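Local coordinates for 3-keto-5-aminohexanoate cleavage protein (Archaeoglobus fulgidus, PDB 3LOT), which probably cleaves beta-keto acids such as 3-keto-5-aminohexanoate, using a bound zinc ion, at residues F154-K165 against N183-L193. Numbering follows the deposited sequence.
Sequences FKDLEALSRIFK and NTAFMFHEGYL
Phe154 and selenomethionine Met187 meet at the close-packed end, where Met187 SE lies at the edge of the phenyl ring, 4.0 Å from Phe154 CD1, a Met-aromatic contact. Bent at both chi2 and chi3 (-59° and -73°), the Met187 chain folds its methyl CE against the backbone of the facing helix, 3.6 Å from Glu158 N. Asn183 meets the rim further round, its OD1 3.4 Å from Phe154 CZ, while its ND2 hydrogen-bonds Met116 O. Such packing illustrates how neighbouring helices coat a TIM barrel: helices 154-166 and 178-189 are joined through barrel strand 170-175, and the axes of segments 154-165 and 183-189 cross at -53°, 11.6 Å apart. After the second helix a Schellman motif at Gly191 turns the chain, and Tyr192 lays one ring face against Glu158 CG, a CH-pi contact (CG to ring centroid 4.0 Å); Glu158 OE2 forms a salt bridge with Arg146 of the second subunit. Were Tyr192 replaced by an alanine, Glu158 CG would probably lose its aromatic cover and a gap would open beside Ser161. Towards solvent the contact turns polar and sparse: extended Lys165 donates from NZ to Tyr192 O (3.0 Å), above the carbonyl plane, and a water accepts from NZ and probably also reaches Gly191 O.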
# COMPACT_ATOMS: atom_id res chain seq x y z
N PHE D 154 20.43 19.62 -6.37
CA PHE D 154 19.37 20.57 -6.57
C PHE D 154 19.88 21.77 -7.35
O PHE D 154 19.22 22.26 -8.26
CB PHE D 154 18.73 20.96 -5.24
CG PHE D 154 17.84 19.90 -4.69
CD1 PHE D 154 16.61 19.66 -5.26
CD2 PHE D 154 18.23 19.13 -3.60
CE1 PHE D 154 15.78 18.67 -4.76
CE2 PHE D 154 17.41 18.14 -3.11
CZ PHE D 154 16.18 17.89 -3.71
N LYS D 155 21.09 22.22 -7.05
CA LYS D 155 21.71 23.25 -7.89
C LYS D 155 21.84 22.83 -9.36
O LYS D 155 21.59 23.62 -10.26
CB LYS D 155 23.10 23.63 -7.37
CG LYS D 155 23.61 24.94 -7.97
CD LYS D 155 24.95 25.31 -7.38
CE LYS D 155 25.52 26.58 -7.98
NZ LYS D 155 27.04 26.63 -7.88
N ASP D 156 22.30 21.60 -9.61
CA ASP D 156 22.35 21.07 -10.99
C ASP D 156 20.94 21.12 -11.63
O ASP D 156 20.80 21.53 -12.78
CB ASP D 156 22.78 19.61 -11.01
CG ASP D 156 24.25 19.38 -10.64
OD1 ASP D 156 25.08 20.31 -10.74
OD2 ASP D 156 24.56 18.23 -10.28
N LEU D 157 19.93 20.68 -10.90
CA LEU D 157 18.58 20.56 -11.46
C LEU D 157 17.95 21.94 -11.76
O LEU D 157 17.19 22.09 -12.73
CB LEU D 157 17.67 19.74 -10.53
CG LEU D 157 18.19 18.33 -10.25
CD1 LEU D 157 17.35 17.63 -9.19
CD2 LEU D 157 18.27 17.52 -11.55
N GLU D 158 18.27 22.94 -10.95
CA GLU D 158 17.80 24.28 -11.21
C GLU D 158 18.35 24.75 -12.56
O GLU D 158 17.59 25.24 -13.40
CB GLU D 158 18.25 25.22 -10.10
CG GLU D 158 17.56 24.98 -8.77
CD GLU D 158 18.20 25.72 -7.60
OE1 GLU D 158 18.83 26.79 -7.81
OE2 GLU D 158 18.06 25.23 -6.45
N ALA D 159 19.65 24.60 -12.76
CA ALA D 159 20.31 25.07 -14.00
C ALA D 159 19.79 24.28 -15.22
O ALA D 159 19.56 24.85 -16.29
CB ALA D 159 21.84 24.96 -13.88
N LEU D 160 19.60 22.97 -15.03
CA LEU D 160 19.06 22.09 -16.06
C LEU D 160 17.63 22.49 -16.45
O LEU D 160 17.32 22.53 -17.65
CB LEU D 160 19.11 20.62 -15.64
CG LEU D 160 19.08 19.55 -16.74
CD1 LEU D 160 20.33 19.63 -17.56
CD2 LEU D 160 18.90 18.14 -16.16
N SER D 161 16.79 22.84 -15.48
CA SER D 161 15.44 23.25 -15.77
C SER D 161 15.48 24.48 -16.68
O SER D 161 14.71 24.56 -17.64
CB SER D 161 14.64 23.52 -14.50
OG SER D 161 14.90 24.82 -13.96
N ARG D 162 16.42 25.40 -16.44
CA ARG D 162 16.54 26.57 -17.27
C ARG D 162 17.05 26.30 -18.66
O ARG D 162 16.54 26.86 -19.62
CB ARG D 162 17.47 27.58 -16.62
CG ARG D 162 16.83 28.29 -15.43
CD ARG D 162 17.74 29.46 -14.95
NE ARG D 162 18.82 28.97 -14.08
CZ ARG D 162 18.68 28.63 -12.79
NH1 ARG D 162 17.49 28.72 -12.19
NH2 ARG D 162 19.74 28.18 -12.10
N ILE D 163 18.05 25.44 -18.77
CA ILE D 163 18.58 25.01 -20.05
C ILE D 163 17.49 24.39 -20.94
O ILE D 163 17.40 24.69 -22.15
CB ILE D 163 19.77 24.04 -19.87
CG1 ILE D 163 20.99 24.79 -19.37
CG2 ILE D 163 20.10 23.36 -21.19
CD1 ILE D 163 22.02 23.90 -18.67
N PHE D 164 16.63 23.55 -20.35
CA PHE D 164 15.56 22.91 -21.14
C PHE D 164 14.58 23.95 -21.63
O PHE D 164 14.19 23.95 -22.79
CB PHE D 164 14.84 21.83 -20.32
CG PHE D 164 15.53 20.49 -20.35
CD1 PHE D 164 16.87 20.37 -19.97
CD2 PHE D 164 14.84 19.34 -20.74
CE1 PHE D 164 17.52 19.10 -19.97
CE2 PHE D 164 15.48 18.09 -20.74
CZ PHE D 164 16.83 17.98 -20.36
N LYS D 165 14.19 24.88 -20.75
CA LYS D 165 13.27 25.94 -21.17
C LYS D 165 13.85 26.82 -22.27
O LYS D 165 13.16 27.19 -23.19
CB LYS D 165 12.91 26.80 -19.96
CG LYS D 165 11.87 26.18 -19.05
CD LYS D 165 11.75 26.96 -17.77
CE LYS D 165 10.75 26.29 -16.83
NZ LYS D 165 10.66 27.03 -15.56
N ASN D 183 11.74 14.78 -4.73
CA ASN D 183 12.56 15.83 -5.35
C ASN D 183 11.78 16.50 -6.51
O ASN D 183 11.78 17.75 -6.65
CB ASN D 183 13.90 15.31 -5.88
CG ASN D 183 14.85 14.79 -4.78
OD1 ASN D 183 14.59 14.90 -3.57
ND2 ASN D 183 15.98 14.16 -5.23
N THR D 184 11.13 15.67 -7.35
CA THR D 184 10.33 16.16 -8.47
C THR D 184 9.20 17.12 -8.04
O THR D 184 9.04 18.21 -8.63
CB THR D 184 9.83 15.00 -9.31
OG1 THR D 184 10.96 14.26 -9.79
CG2 THR D 184 8.93 15.50 -10.46
N ALA D 185 8.46 16.73 -6.99
CA ALA D 185 7.41 17.57 -6.42
C ALA D 185 7.94 18.91 -5.98
O ALA D 185 7.36 19.94 -6.26
CB ALA D 185 6.73 16.89 -5.25
N PHE D 186 9.09 18.88 -5.31
CA PHE D 186 9.69 20.09 -4.80
C PHE D 186 10.04 21.05 -5.93
O PHE D 186 9.73 22.22 -5.85
CB PHE D 186 10.91 19.75 -3.95
CG PHE D 186 11.75 20.94 -3.56
CD1 PHE D 186 11.41 21.72 -2.48
CD2 PHE D 186 12.89 21.24 -4.26
CE1 PHE D 186 12.21 22.81 -2.10
CE2 PHE D 186 13.69 22.30 -3.88
CZ PHE D 186 13.35 23.09 -2.80
N MSE D 187 10.71 20.55 -6.97
CA MSE D 187 11.12 21.38 -8.11
C MSE D 187 9.93 21.91 -8.89
O MSE D 187 9.96 23.04 -9.40
CB MSE D 187 12.03 20.58 -9.06
CG MSE D 187 13.43 20.19 -8.50
SE MSE D 187 14.48 21.72 -7.98
CE MSE D 187 14.88 22.30 -9.80
N PHE D 188 8.88 21.10 -8.96
CA PHE D 188 7.59 21.52 -9.54
C PHE D 188 7.00 22.63 -8.70
O PHE D 188 6.71 23.69 -9.22
CB PHE D 188 6.66 20.30 -9.67
CG PHE D 188 5.22 20.61 -10.01
CD1 PHE D 188 4.88 21.47 -11.03
CD2 PHE D 188 4.19 19.95 -9.34
CE1 PHE D 188 3.54 21.72 -11.34
CE2 PHE D 188 2.85 20.20 -9.65
CZ PHE D 188 2.54 21.08 -10.67
N HIS D 189 6.88 22.43 -7.39
CA HIS D 189 6.21 23.42 -6.58
C HIS D 189 7.05 24.67 -6.40
O HIS D 189 6.52 25.75 -6.16
CB HIS D 189 5.77 22.84 -5.23
CG HIS D 189 4.76 21.75 -5.37
ND1 HIS D 189 4.75 20.62 -4.57
CD2 HIS D 189 3.77 21.57 -6.28
CE1 HIS D 189 3.78 19.82 -4.97
NE2 HIS D 189 3.16 20.38 -5.99
N GLU D 190 8.34 24.55 -6.61
CA GLU D 190 9.23 25.70 -6.57
C GLU D 190 9.21 26.51 -7.88
O GLU D 190 9.82 27.56 -7.97
CB GLU D 190 10.66 25.22 -6.26
CG GLU D 190 10.84 24.81 -4.82
CD GLU D 190 10.76 25.95 -3.84
OE1 GLU D 190 11.48 26.95 -4.05
OE2 GLU D 190 10.01 25.85 -2.83
N GLY D 191 8.49 26.01 -8.87
CA GLY D 191 8.33 26.70 -10.12
C GLY D 191 9.35 26.35 -11.19
O GLY D 191 9.38 27.01 -12.18
N TYR D 192 10.21 25.35 -11.00
CA TYR D 192 11.28 25.12 -11.98
C TYR D 192 10.81 24.24 -13.14
O TYR D 192 11.28 24.42 -14.27
CB TYR D 192 12.50 24.48 -11.35
CG TYR D 192 13.20 25.36 -10.38
CD1 TYR D 192 14.02 26.40 -10.82
CD2 TYR D 192 13.06 25.15 -9.03
CE1 TYR D 192 14.66 27.22 -9.91
CE2 TYR D 192 13.69 25.97 -8.11
CZ TYR D 192 14.48 26.99 -8.56
OH TYR D 192 15.11 27.75 -7.63
N LEU D 193 9.86 23.34 -12.86
CA LEU D 193 9.40 22.38 -13.85
C LEU D 193 7.98 22.77 -14.26
O LEU D 193 7.11 22.98 -13.43
CB LEU D 193 9.45 20.98 -13.23
CG LEU D 193 10.83 20.50 -12.79
CD1 LEU D 193 10.76 19.11 -12.09
CD2 LEU D 193 11.83 20.46 -14.00
O HOH W 1 12.45 22.89 -17.05
O HOH W 2 8.11 25.98 -14.67